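Local coordinates for C-glycoside 3-oxidase (PDB 7DVE), which oxidises the C3 hydroxyl of the sugar in C-glycosides such as isoorientin and mangiferin, using FAD and passing the electrons to oxygen to give hydrogen peroxide, at residues Gln300-Val305 with Arg433-Pro438; Thr328-Val333 with Gln344-Asp349; Ala8-Ala13 with Ser34-Met39; Gly21-Arg26 with Ala495-Gly500. One frame throughout, in Å; residues are numbered along the deposited sequence.

Contact 1: Gln300-Val305 with Arg433-Pro438; sequences QIVFAV and RPFVMP
Ile301, Pro434 and Val436 form the apolar centre of this strand pair. The CG2 methyl of Ile301 rests on Pro434 CB at 3.6 Å, while its CG1 runs alongside Val436 CG2 at 4.1 Å. All three side chains head in a common direction, and Ile301 and Pro434 both continue onto Ile419 of helix 406-424, a setting that suits branched aliphatic and ring carbons. On the other face of the sheet Val302 sits beside Phe435, its CG2 at 3.9 Å from Phe435 CB and near the edge of the ring. Met437 runs across Val302; its chain curls through chi2 -56° and chi3 -66°, which turns the sulfur to the edge of the Phe435 ring, in its plane. At one end Phe303 turns a ring edge to the carbonyl oxygen of Arg433, with CE1 at 3.6 Å from Arg433 O.

The polar edge is mainly backbone. Val302 and Phe435 make the hydrogen-bonded antiparallel pair, Val302 N giving to Phe435 O at 2.9 Å and Phe435 N to Val302 O at 3.0 Å. Farther along, Met437 N reaches Gln300 O at 2.8 Å, and a water then joins Gln300 N to Met437 O where the direct pairing stops. A proline suits Pro434, whose ring nitrogen faces away from strand 300-307 and is not needed for this pairing. The Gln300 side chain lies about 7 Å from that of His444, the inferred proton acceptor. Such helix-backed antiparallel pairing is characteristic of the substrate-binding domain of GMC oxidoreductases.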
loop_
_atom_site.group_PDB
_atom_site.type_symbol
_atom_site.label_atom_id
_atom_site.label_comp_id
_atom_site.label_asym_id
_atom_site.label_seq_id
_atom_site.Cartn_x
_atom_site.Cartn_y
_atom_site.Cartn_z
ATOM N N GLN A 300 9.943 8.808 -7.296
ATOM C CA GLN A 300 10.895 7.858 -6.729
ATOM C C GLN A 300 12.219 7.952 -7.472
ATOM O O GLN A 300 12.250 7.905 -8.714
ATOM C CB GLN A 300 10.345 6.437 -6.812
ATOM C CG GLN A 300 11.307 5.357 -6.307
ATOM C CD GLN A 300 10.723 3.945 -6.341
ATOM O OE1 GLN A 300 9.786 3.639 -7.090
ATOM N NE2 GLN A 300 11.290 3.081 -5.540
ATOM N N ILE A 301 13.302 8.103 -6.716
ATOM C CA ILE A 301 14.659 8.199 -7.247
ATOM C C ILE A 301 15.430 7.014 -6.686
ATOM O O ILE A 301 15.377 6.758 -5.482
ATOM C CB ILE A 301 15.344 9.528 -6.860
ATOM C CG1 ILE A 301 14.580 10.740 -7.419
ATOM C CG2 ILE A 301 16.785 9.554 -7.388
ATOM C CD1 ILE A 301 13.596 11.406 -6.464
ATOM N N VAL A 302 16.129 6.283 -7.550
ATOM C CA VAL A 302 16.792 5.044 -7.158
ATOM C C VAL A 302 18.269 5.123 -7.514
ATOM O O VAL A 302 18.695 5.857 -8.413
ATOM C CB VAL A 302 16.164 3.796 -7.824
ATOM C CG1 VAL A 302 14.713 3.608 -7.381
ATOM C CG2 VAL A 302 16.288 3.885 -9.357
ATOM N N PHE A 303 19.043 4.307 -6.825
ATOM C CA PHE A 303 20.492 4.344 -6.925
ATOM C C PHE A 303 20.984 2.987 -6.447
ATOM O O PHE A 303 20.320 2.345 -5.646
ATOM C CB PHE A 303 21.034 5.473 -6.043
ATOM C CG PHE A 303 22.372 5.987 -6.445
ATOM C CD1 PHE A 303 22.703 6.144 -7.776
ATOM C CD2 PHE A 303 23.299 6.350 -5.470
ATOM C CE1 PHE A 303 23.958 6.681 -8.154
ATOM C CE2 PHE A 303 24.553 6.858 -5.821
ATOM C CZ PHE A 303 24.879 7.025 -7.179
ATOM N N ALA A 304 22.141 2.558 -6.905
ATOM C CA ALA A 304 22.688 1.279 -6.477
ATOM C C ALA A 304 24.162 1.461 -6.176
ATOM O O ALA A 304 24.861 2.153 -6.925
ATOM C CB ALA A 304 22.502 0.199 -7.564
ATOM N N VAL A 305 24.645 0.855 -5.081
ATOM C CA VAL A 305 26.058 0.985 -4.721
ATOM C C VAL A 305 26.635 -0.359 -4.281
ATOM O O VAL A 305 25.939 -1.226 -3.745
ATOM C CB VAL A 305 26.316 2.060 -3.631
ATOM C CG1 VAL A 305 25.659 3.388 -4.001
ATOM C CG2 VAL A 305 25.842 1.584 -2.275
ATOM N N ARG A 433 25.152 8.664 -11.492
ATOM C CA ARG A 433 23.959 9.449 -11.234
ATOM C C ARG A 433 22.765 8.544 -10.974
ATOM O O ARG A 433 22.726 7.398 -11.438
ATOM C CB ARG A 433 23.671 10.396 -12.406
ATOM C CG ARG A 433 24.616 11.581 -12.445
ATOM C CD ARG A 433 24.093 12.626 -13.402
ATOM N NE ARG A 433 25.051 13.702 -13.628
ATOM C CZ ARG A 433 25.153 14.782 -12.859
ATOM N NH1 ARG A 433 24.386 14.941 -11.793
ATOM N NH2 ARG A 433 26.045 15.722 -13.167
ATOM N N PRO A 434 21.818 9.007 -10.174
ATOM C CA PRO A 434 20.647 8.199 -9.833
ATOM C C PRO A 434 19.619 8.303 -10.954
ATOM O O PRO A 434 19.782 9.067 -11.884
ATOM C CB PRO A 434 20.162 8.856 -8.544
ATOM C CG PRO A 434 20.478 10.342 -8.791
ATOM C CD PRO A 434 21.770 10.347 -9.552
ATOM N N PHE A 435 18.537 7.534 -10.835
ATOM C CA PHE A 435 17.505 7.438 -11.869
ATOM C C PHE A 435 16.159 7.869 -11.299
ATOM O O PHE A 435 15.728 7.346 -10.265
ATOM C CB PHE A 435 17.408 5.997 -12.400
ATOM C CG PHE A 435 16.452 5.813 -13.564
ATOM C CD1 PHE A 435 16.806 6.214 -14.841
ATOM C CD2 PHE A 435 15.230 5.177 -13.393
ATOM C CE1 PHE A 435 15.943 6.013 -15.943
ATOM C CE2 PHE A 435 14.354 4.971 -14.495
ATOM C CZ PHE A 435 14.717 5.390 -15.766
ATOM N N VAL A 436 15.481 8.792 -11.976
ATOM C CA VAL A 436 14.123 9.162 -11.568
ATOM C C VAL A 436 13.150 8.182 -12.230
ATOM O O VAL A 436 13.000 8.186 -13.449
ATOM C CB VAL A 436 13.782 10.618 -11.943
ATOM C CG1 VAL A 436 12.388 10.995 -11.397
ATOM C CG2 VAL A 436 14.828 11.596 -11.396
ATOM N N MET A 437 12.473 7.352 -11.426
ATOM C CA MET A 437 11.543 6.356 -11.958
ATOM C C MET A 437 10.364 7.044 -12.659
ATOM O O MET A 437 10.059 8.190 -12.377
ATOM C CB MET A 437 11.017 5.477 -10.826
ATOM C CG MET A 437 12.035 4.516 -10.204
ATOM S SD MET A 437 12.789 3.429 -11.393
ATOM C CE MET A 437 11.371 2.451 -11.894
ATOM N N PRO A 438 9.682 6.372 -13.584
ATOM C CA PRO A 438 8.500 6.995 -14.196
ATOM C C PRO A 438 7.375 7.171 -13.179
ATOM O O PRO A 438 7.173 6.343 -12.282
ATOM C CB PRO A 438 8.089 6.023 -15.313
ATOM C CG PRO A 438 8.944 4.819 -15.177
ATOM C CD PRO A 438 10.069 5.100 -14.213
HETATM O O HOH W 1 8.675 8.472 -9.910
#

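Contact 2: Thr328-Val333 with Gln344-Asp349; sequences TGVTWV and QVMQLD
Val330 and Met346 face each other as a non-hydrogen-bonded pair, and Thr331 and Val345 as the hydrogen-bonded pair beside them, in strands whose short axes run antiparallel (173°) and approach to 4.6 Å. Thr331 N gives to Val345 O at 2.8 Å, and Val345 N returns a bond to Thr331 O.

The side chain of Gln347 dominates the end of the pair. With CG between its backbone N and carbonyl carbon (chi1 54°) and the chain extended beyond, the amide lies against Gly329, which is gripped twice: Gln347 N binds Gly329 O at 2.9 Å, and Gln347 OE1 accepts Gly329 N at 2.7 Å, the donor tilted out of the carbonyl plane. Tyr327 N bonds to the same oxygen. Gln347 NE2 meets Asp349 OD1 at 2.8 Å, on the syn lone pair, and also Ser325 O, so both ends of the amide are held and its flip is fixed. Replacing Gln347 by an alanine would probably leave Gly329 N and Tyr327 N without this acceptor and Asp349 OD1 without its amide donor. Glycine suits Gly329 because its positive phi would drive a side chain into the preceding carbonyl oxygen.

Across the strands, Val330 CG1 lies 4.2 Å from Met346 CG. On that same face Gln344 gives a weak bond from NE2 to Met346 SD at 3.6 Å, while its OE1 is held by His342 and Asn488; its side chain is about 5 Å from the FAD. Val345, on the other face with Thr331, packs on helix 176-183. The whole is a beta hairpin, part of the antiparallel sheet that borders the flavin in this GMC fold.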
loop_
_atom_site.group_PDB
_atom_site.type_symbol
_atom_site.label_atom_id
_atom_site.label_comp_id
_atom_site.label_asym_id
_atom_site.label_seq_id
_atom_site.Cartn_x
_atom_site.Cartn_y
_atom_site.Cartn_z
ATOM N N THR A 328 22.121 -7.242 4.346
ATOM C CA THR A 328 22.192 -5.978 5.069
ATOM C C THR A 328 20.844 -5.509 5.600
ATOM O O THR A 328 20.813 -4.577 6.407
ATOM C CB THR A 328 22.780 -4.849 4.187
ATOM O OG1 THR A 328 22.011 -4.710 2.991
ATOM C CG2 THR A 328 24.241 -5.103 3.842
ATOM N N GLY A 329 19.736 -6.113 5.178
ATOM C CA GLY A 329 18.446 -5.674 5.675
ATOM C C GLY A 329 17.924 -4.436 4.959
ATOM O O GLY A 329 18.178 -4.208 3.766
ATOM N N VAL A 330 17.160 -3.641 5.712
ATOM C CA VAL A 330 16.554 -2.401 5.239
ATOM C C VAL A 330 16.793 -1.340 6.309
ATOM O O VAL A 330 16.456 -1.546 7.481
ATOM C CB VAL A 330 15.039 -2.558 4.957
ATOM C CG1 VAL A 330 14.461 -1.302 4.320
ATOM C CG2 VAL A 330 14.760 -3.764 4.055
ATOM N N THR A 331 17.401 -0.232 5.910
ATOM C CA THR A 331 17.594 0.942 6.739
ATOM C C THR A 331 16.691 2.082 6.271
ATOM O O THR A 331 16.446 2.266 5.066
ATOM C CB THR A 331 19.048 1.415 6.701
ATOM O OG1 THR A 331 19.910 0.365 7.115
ATOM C CG2 THR A 331 19.263 2.616 7.611
ATOM N N TRP A 332 16.267 2.875 7.250
ATOM C CA TRP A 332 15.313 3.956 7.104
ATOM C C TRP A 332 16.024 5.283 7.342
ATOM O O TRP A 332 16.662 5.465 8.383
ATOM C CB TRP A 332 14.187 3.759 8.115
ATOM C CG TRP A 332 13.166 4.843 8.179
ATOM C CD1 TRP A 332 12.877 5.763 7.210
ATOM C CD2 TRP A 332 12.268 5.103 9.269
ATOM N NE1 TRP A 332 11.860 6.579 7.632
ATOM C CE2 TRP A 332 11.473 6.203 8.893
ATOM C CE3 TRP A 332 12.071 4.515 10.528
ATOM C CZ2 TRP A 332 10.483 6.724 9.720
ATOM C CZ3 TRP A 332 11.098 5.027 11.356
ATOM C CH2 TRP A 332 10.314 6.129 10.953
ATOM N N VAL A 333 15.930 6.195 6.375
ATOM C CA VAL A 333 16.439 7.556 6.502
ATOM C C VAL A 333 15.220 8.467 6.555
ATOM O O VAL A 333 14.636 8.785 5.506
ATOM C CB VAL A 333 17.371 7.941 5.345
ATOM C CG1 VAL A 333 18.091 9.263 5.679
ATOM C CG2 VAL A 333 18.357 6.810 5.042
ATOM N N GLN A 344 15.135 4.879 1.872
ATOM C CA GLN A 344 15.368 3.541 2.356
ATOM C C GLN A 344 16.532 2.953 1.584
ATOM O O GLN A 344 16.682 3.197 0.381
ATOM C CB GLN A 344 14.122 2.652 2.241
ATOM C CG GLN A 344 13.486 2.609 0.881
ATOM C CD GLN A 344 12.046 2.118 0.935
ATOM O OE1 GLN A 344 11.220 2.597 1.738
ATOM N NE2 GLN A 344 11.737 1.157 0.077
ATOM N N VAL A 345 17.368 2.217 2.318
ATOM C CA VAL A 345 18.488 1.457 1.785
ATOM C C VAL A 345 18.185 -0.018 2.001
ATOM O O VAL A 345 17.785 -0.412 3.101
ATOM C CB VAL A 345 19.803 1.859 2.473
ATOM C CG1 VAL A 345 20.974 1.228 1.749
ATOM C CG2 VAL A 345 19.926 3.350 2.510
ATOM N N MET A 346 18.376 -0.831 0.965
ATOM C CA MET A 346 17.789 -2.162 0.913
ATOM C C MET A 346 18.740 -3.166 0.296
ATOM O O MET A 346 19.345 -2.894 -0.739
ATOM C CB MET A 346 16.480 -2.174 0.090
ATOM C CG MET A 346 15.594 -0.943 0.267
ATOM S SD MET A 346 14.665 -0.507 -1.171
ATOM C CE MET A 346 15.833 0.521 -2.050
ATOM N N GLN A 347 18.847 -4.337 0.921
ATOM C CA GLN A 347 19.333 -5.504 0.205
ATOM C C GLN A 347 18.400 -5.753 -0.972
ATOM O O GLN A 347 17.209 -5.437 -0.912
ATOM C CB GLN A 347 19.394 -6.740 1.133
ATOM C CG GLN A 347 18.106 -7.106 1.878
ATOM C CD GLN A 347 18.281 -8.318 2.823
ATOM O OE1 GLN A 347 19.070 -8.292 3.775
ATOM N NE2 GLN A 347 17.543 -9.383 2.546
ATOM N N LEU A 348 18.934 -6.345 -2.042
ATOM C CA LEU A 348 18.217 -6.307 -3.318
ATOM C C LEU A 348 16.910 -7.098 -3.286
ATOM O O LEU A 348 15.950 -6.716 -3.965
ATOM C CB LEU A 348 19.103 -6.818 -4.442
ATOM C CG LEU A 348 20.418 -6.062 -4.594
ATOM C CD1 LEU A 348 21.276 -6.719 -5.691
ATOM C CD2 LEU A 348 20.153 -4.603 -4.880
ATOM N N ASP A 349 16.835 -8.198 -2.519
ATOM C CA ASP A 349 15.582 -8.950 -2.546
ATOM C C ASP A 349 14.489 -8.286 -1.709
ATOM O O ASP A 349 13.371 -8.810 -1.652
ATOM C CB ASP A 349 15.819 -10.423 -2.133
ATOM C CG ASP A 349 16.138 -10.605 -0.656
ATOM O OD1 ASP A 349 16.281 -9.602 0.072
ATOM O OD2 ASP A 349 16.338 -11.773 -0.230
#

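Contact 3: Ala8-Ala13 with Ser34-Met39; sequences AQVDVA and SATIAM
In Asp11, CG stands anti to the carbonyl carbon and beside the backbone N (chi1 -59°), while in Thr36 OG1 falls between its own N and carbonyl carbon (chi1 53°); these two settings bring carboxylate and hydroxyl together, the side chains set roughly perpendicular. Thr36 OG1 donates a hydrogen bond to Asp11 OD2 at 2.9 Å, from well above the carboxylate plane, and accepts Asp11 N at 3.0 Å. Thr36 N also binds Asp11 OD2, at 2.9 Å and on the anti lone pair, so one carboxylate oxygen accepts two hydrogen bonds from a single threonine. An aspartate suits the place because a side-chain oxygen can accept both donors at once, and a threonine because its hydroxyl can both give and take. With an alanine at Asp11, Thr36 N and the Thr36 hydroxyl would probably lose their shared acceptor, leaving the hydroxyl hydrogen without its mate.

Beyond this, regular parallel pairing begins: Val12 N to Thr36 O at 3.1 Å, then Ala38 N to Val12 O at 3.0 Å. Strands 12-15 and 37-40, joined by helix 19-31, make the beta-alpha-beta crossover that opens the Rossmann-type FAD-binding domain. The two faces of the sheet differ. Val12 and Ile37 share one, where Val12 packs on Ile504 and Ile508 of helix 490-510 and Ile37 on Phe229. Ala13 and Ala38 share the other, and there Val10 CG1 comes to 3.9 Å from Ala38 CB, its branched side chain laid over the small alanine methyl.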
loop_
_atom_site.group_PDB
_atom_site.type_symbol
_atom_site.label_atom_id
_atom_site.label_comp_id
_atom_site.label_asym_id
_atom_site.label_seq_id
_atom_site.Cartn_x
_atom_site.Cartn_y
_atom_site.Cartn_z
ATOM N N ALA A 8 -27.873 -13.299 1.377
ATOM C CA ALA A 8 -28.933 -12.330 1.137
ATOM C C ALA A 8 -28.606 -10.999 1.801
ATOM O O ALA A 8 -28.778 -9.937 1.192
ATOM C CB ALA A 8 -30.272 -12.879 1.640
ATOM N N GLN A 9 -28.129 -11.038 3.042
ATOM C CA GLN A 9 -27.725 -9.827 3.737
ATOM C C GLN A 9 -26.765 -10.169 4.867
ATOM O O GLN A 9 -26.917 -11.191 5.541
ATOM C CB GLN A 9 -28.929 -9.053 4.283
ATOM C CG GLN A 9 -29.574 -9.647 5.511
ATOM C CD GLN A 9 -30.794 -8.856 5.969
ATOM O OE1 GLN A 9 -30.652 -7.816 6.619
ATOM N NE2 GLN A 9 -31.992 -9.335 5.628
ATOM N N VAL A 10 -25.774 -9.297 5.042
ATOM C CA VAL A 10 -24.838 -9.290 6.155
ATOM C C VAL A 10 -24.894 -7.905 6.789
ATOM O O VAL A 10 -25.502 -6.982 6.254
ATOM C CB VAL A 10 -23.397 -9.609 5.707
ATOM C CG1 VAL A 10 -23.357 -10.886 4.903
ATOM C CG2 VAL A 10 -22.882 -8.456 4.855
ATOM N N ASP A 11 -24.216 -7.758 7.931
ATOM C CA ASP A 11 -24.135 -6.453 8.579
ATOM C C ASP A 11 -23.101 -5.548 7.917
ATOM O O ASP A 11 -23.396 -4.387 7.610
ATOM C CB ASP A 11 -23.816 -6.623 10.055
ATOM C CG ASP A 11 -24.840 -7.442 10.757
ATOM O OD1 ASP A 11 -26.026 -7.045 10.709
ATOM O OD2 ASP A 11 -24.469 -8.497 11.318
ATOM N N VAL A 12 -21.879 -6.047 7.708
ATOM C CA VAL A 12 -20.819 -5.270 7.079
ATOM C C VAL A 12 -20.358 -5.992 5.819
ATOM O O VAL A 12 -20.020 -7.186 5.863
ATOM C CB VAL A 12 -19.628 -5.034 8.029
ATOM C CG1 VAL A 12 -18.583 -4.145 7.355
ATOM C CG2 VAL A 12 -20.094 -4.401 9.326
ATOM N N ALA A 13 -20.329 -5.262 4.706
ATOM C CA ALA A 13 -19.752 -5.749 3.461
ATOM C C ALA A 13 -18.507 -4.937 3.135
ATOM O O ALA A 13 -18.529 -3.706 3.198
ATOM C CB ALA A 13 -20.754 -5.666 2.312
ATOM N N SER A 34 -20.045 -10.481 17.035
ATOM C CA SER A 34 -21.423 -10.858 16.766
ATOM C C SER A 34 -21.897 -10.449 15.372
ATOM O O SER A 34 -22.945 -10.928 14.920
ATOM C CB SER A 34 -22.299 -10.192 17.817
ATOM O OG SER A 34 -21.696 -8.946 18.159
ATOM N N ALA A 35 -21.161 -9.566 14.705
ATOM C CA ALA A 35 -21.554 -9.037 13.410
ATOM C C ALA A 35 -21.156 -9.980 12.283
ATOM O O ALA A 35 -20.054 -10.530 12.278
ATOM C CB ALA A 35 -20.896 -7.675 13.183
ATOM N N THR A 36 -22.055 -10.150 11.314
ATOM C CA THR A 36 -21.718 -10.894 10.109
ATOM C C THR A 36 -20.999 -9.984 9.124
ATOM O O THR A 36 -21.342 -8.806 8.985
ATOM C CB THR A 36 -22.964 -11.484 9.467
ATOM O OG1 THR A 36 -23.946 -10.449 9.272
ATOM C CG2 THR A 36 -23.537 -12.562 10.371
ATOM N N ILE A 37 -19.987 -10.539 8.452
ATOM C CA ILE A 37 -19.064 -9.774 7.623
ATOM C C ILE A 37 -18.828 -10.544 6.328
ATOM O O ILE A 37 -18.416 -11.710 6.357
ATOM C CB ILE A 37 -17.722 -9.526 8.336
ATOM C CG1 ILE A 37 -17.938 -8.850 9.694
ATOM C CG2 ILE A 37 -16.782 -8.712 7.441
ATOM C CD1 ILE A 37 -16.752 -8.980 10.642
ATOM N N ALA A 38 -19.068 -9.900 5.193
ATOM C CA ALA A 38 -18.748 -10.497 3.903
ATOM C C ALA A 38 -17.693 -9.647 3.210
ATOM O O ALA A 38 -17.821 -8.423 3.152
ATOM C CB ALA A 38 -19.996 -10.634 3.025
ATOM N N MET A 39 -16.658 -10.290 2.688
ATOM C CA MET A 39 -15.587 -9.608 1.974
ATOM C C MET A 39 -15.589 -10.110 0.541
ATOM O O MET A 39 -15.600 -11.323 0.317
ATOM C CB MET A 39 -14.229 -9.856 2.632
ATOM C CG MET A 39 -13.056 -9.208 1.916
ATOM S SD MET A 39 -11.447 -9.595 2.692
ATOM C CE MET A 39 -11.228 -8.184 3.771
#

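Contact 4: Gly21-Arg26 with Ala495-Gly500; sequences GATYAR and ALAVRG
Ala497 takes the centre of this helix crossing, its methyl lodged between Thr23 and Tyr24. Ala497 CB meets Thr23 CG2 at 3.5 Å and Tyr24 CE1 at 3.6 Å. Thr23 CG2 also lies 3.8 Å from the CG2 methyl of Val498. Over one face of the Tyr24 ring sits the carbonyl oxygen of Ala497, offset toward the rim. The phenol reaches as far as Gly500, with Tyr24 OH 3.5 Å from Gly500 CA. Glycine suits Gly500, since a beta carbon there would stand about 2.0 Å from Tyr24 OH in its present position. The hydroxyl is buried and has no hydrogen-bond partner in the model, so the tyrosine contributes here mainly by its flat ring and reach.

What places these groups lies in the second shell. Thr23 has CG2 anti to its backbone N, which sends the methyl to the partner helix and leaves OG1 to bond with Pro19 O, one turn earlier in its own helix; a threonine therefore supplies a methyl outward while its hydroxyl is satisfied at home. Tyr24 is further held by Ser465 and Ala476 in loops and by Ala501 and Ile504 farther along helix 490-510. The small residues Ala497 and Gly500 let the segment axes approach to 8.6 Å, crossing at -38°.

Helix 19-31, which follows strand 12-15 and carries Gly21 of a glycine-rich pattern consistent with dinucleotide binding, lies against helix 490-510, with helices 149-161 and 215-224 packing on it through Leu160 and Val218.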
loop_
_atom_site.group_PDB
_atom_site.type_symbol
_atom_site.label_atom_id
_atom_site.label_comp_id
_atom_site.label_asym_id
_atom_site.label_seq_id
_atom_site.Cartn_x
_atom_site.Cartn_y
_atom_site.Cartn_z
ATOM N N GLY A 21 -9.000 -3.432 3.719
ATOM C CA GLY A 21 -10.186 -4.242 3.938
ATOM C C GLY A 21 -9.965 -5.278 5.023
ATOM O O GLY A 21 -10.843 -5.505 5.870
ATOM N N ALA A 22 -8.773 -5.898 5.031
ATOM C CA ALA A 22 -8.439 -6.849 6.086
ATOM C C ALA A 22 -8.441 -6.180 7.454
ATOM O O ALA A 22 -8.835 -6.802 8.442
ATOM C CB ALA A 22 -7.083 -7.513 5.824
ATOM N N THR A 23 -7.995 -4.921 7.542
ATOM C CA THR A 23 -8.001 -4.263 8.841
ATOM C C THR A 23 -9.421 -4.159 9.370
ATOM O O THR A 23 -9.687 -4.449 10.546
ATOM C CB THR A 23 -7.360 -2.879 8.757
ATOM O OG1 THR A 23 -5.958 -3.024 8.537
ATOM C CG2 THR A 23 -7.571 -2.118 10.072
ATOM N N TYR A 24 -10.354 -3.743 8.505
ATOM C CA TYR A 24 -11.749 -3.698 8.945
ATOM C C TYR A 24 -12.221 -5.070 9.416
ATOM O O TYR A 24 -12.854 -5.197 10.475
ATOM C CB TYR A 24 -12.649 -3.173 7.831
ATOM C CG TYR A 24 -12.707 -1.669 7.779
ATOM C CD1 TYR A 24 -11.703 -0.939 7.144
ATOM C CD2 TYR A 24 -13.747 -0.976 8.370
ATOM C CE1 TYR A 24 -11.747 0.442 7.090
ATOM C CE2 TYR A 24 -13.804 0.412 8.319
ATOM C CZ TYR A 24 -12.798 1.107 7.685
ATOM O OH TYR A 24 -12.847 2.468 7.629
ATOM N N ALA A 25 -11.908 -6.116 8.645
ATOM C CA ALA A 25 -12.336 -7.463 9.026
ATOM C C ALA A 25 -11.779 -7.860 10.388
ATOM O O ALA A 25 -12.512 -8.362 11.252
ATOM C CB ALA A 25 -11.915 -8.484 7.968
ATOM N N ARG A 26 -10.487 -7.625 10.614
ATOM C CA ARG A 26 -9.891 -8.072 11.870
ATOM C C ARG A 26 -10.400 -7.261 13.057
ATOM O O ARG A 26 -10.674 -7.824 14.131
ATOM C CB ARG A 26 -8.370 -8.013 11.804
ATOM C CG ARG A 26 -7.721 -8.976 12.828
ATOM C CD ARG A 26 -6.969 -8.204 13.883
ATOM N NE ARG A 26 -6.167 -9.021 14.781
ATOM C CZ ARG A 26 -4.960 -9.485 14.490
ATOM N NH1 ARG A 26 -4.478 -9.434 13.262
ATOM N NH2 ARG A 26 -4.225 -10.026 15.453
ATOM N N ALA A 495 -3.802 2.303 9.860
ATOM C CA ALA A 495 -4.161 3.029 11.086
ATOM C C ALA A 495 -5.506 3.752 10.958
ATOM O O ALA A 495 -6.363 3.703 11.869
ATOM C CB ALA A 495 -3.053 4.025 11.431
ATOM N N LEU A 496 -5.710 4.451 9.828
ATOM C CA LEU A 496 -6.997 5.117 9.626
ATOM C C LEU A 496 -8.116 4.089 9.513
ATOM O O LEU A 496 -9.216 4.294 10.054
ATOM C CB LEU A 496 -6.948 6.029 8.406
ATOM C CG LEU A 496 -5.753 6.983 8.392
ATOM C CD1 LEU A 496 -5.665 7.714 7.066
ATOM C CD2 LEU A 496 -5.878 7.967 9.542
ATOM N N ALA A 497 -7.825 2.936 8.894
ATOM C CA ALA A 497 -8.797 1.842 8.865
ATOM C C ALA A 497 -9.148 1.375 10.276
ATOM O O ALA A 497 -10.300 1.013 10.549
ATOM C CB ALA A 497 -8.254 0.679 8.030
ATOM N N VAL A 498 -8.161 1.367 11.180
ATOM C CA VAL A 498 -8.407 0.982 12.568
ATOM C C VAL A 498 -9.443 1.903 13.194
ATOM O O VAL A 498 -10.395 1.453 13.856
ATOM C CB VAL A 498 -7.101 1.006 13.381
ATOM C CG1 VAL A 498 -7.407 0.766 14.827
ATOM C CG2 VAL A 498 -6.079 -0.003 12.826
ATOM N N ARG A 499 -9.261 3.215 13.015
ATOM C CA ARG A 499 -10.267 4.140 13.555
ATOM C C ARG A 499 -11.640 3.888 12.927
ATOM O O ARG A 499 -12.661 3.838 13.624
ATOM C CB ARG A 499 -9.860 5.600 13.358
ATOM C CG ARG A 499 -10.752 6.511 14.198
ATOM C CD ARG A 499 -10.545 7.986 13.981
ATOM N NE ARG A 499 -11.799 8.663 14.266
ATOM C CZ ARG A 499 -11.905 9.901 14.727
ATOM N NH1 ARG A 499 -10.838 10.650 14.946
ATOM N NH2 ARG A 499 -13.111 10.395 14.981
ATOM N N GLY A 500 -11.682 3.703 11.611
ATOM C CA GLY A 500 -12.971 3.496 10.956
ATOM C C GLY A 500 -13.690 2.244 11.437
ATOM O O GLY A 500 -14.894 2.267 11.706
#

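In the fold
Contacts 1 and 2 belong to one antiparallel sheet, their centres 14 Å apart, while contacts 3 and 4 belong to the Rossmann-type FAD-binding domain. Contacts 2, 3 and 4 are largely buried; contact 1 is partly exposed and uses a water at its edge. Helix 19-31, which joins the two strands of contact 3, is itself one partner in contact 4, and the two contacts touch where Met39 CE lies 3.4 Å from Gly21 C. Chemistry follows place. The three strand contacts rely on backbone bonds, supplemented by a side-chain amide in contact 2 and a carboxylate-hydroxyl pair in contact 3, whereas the two helices of contact 4 meet through small apolar groups and an aromatic ring.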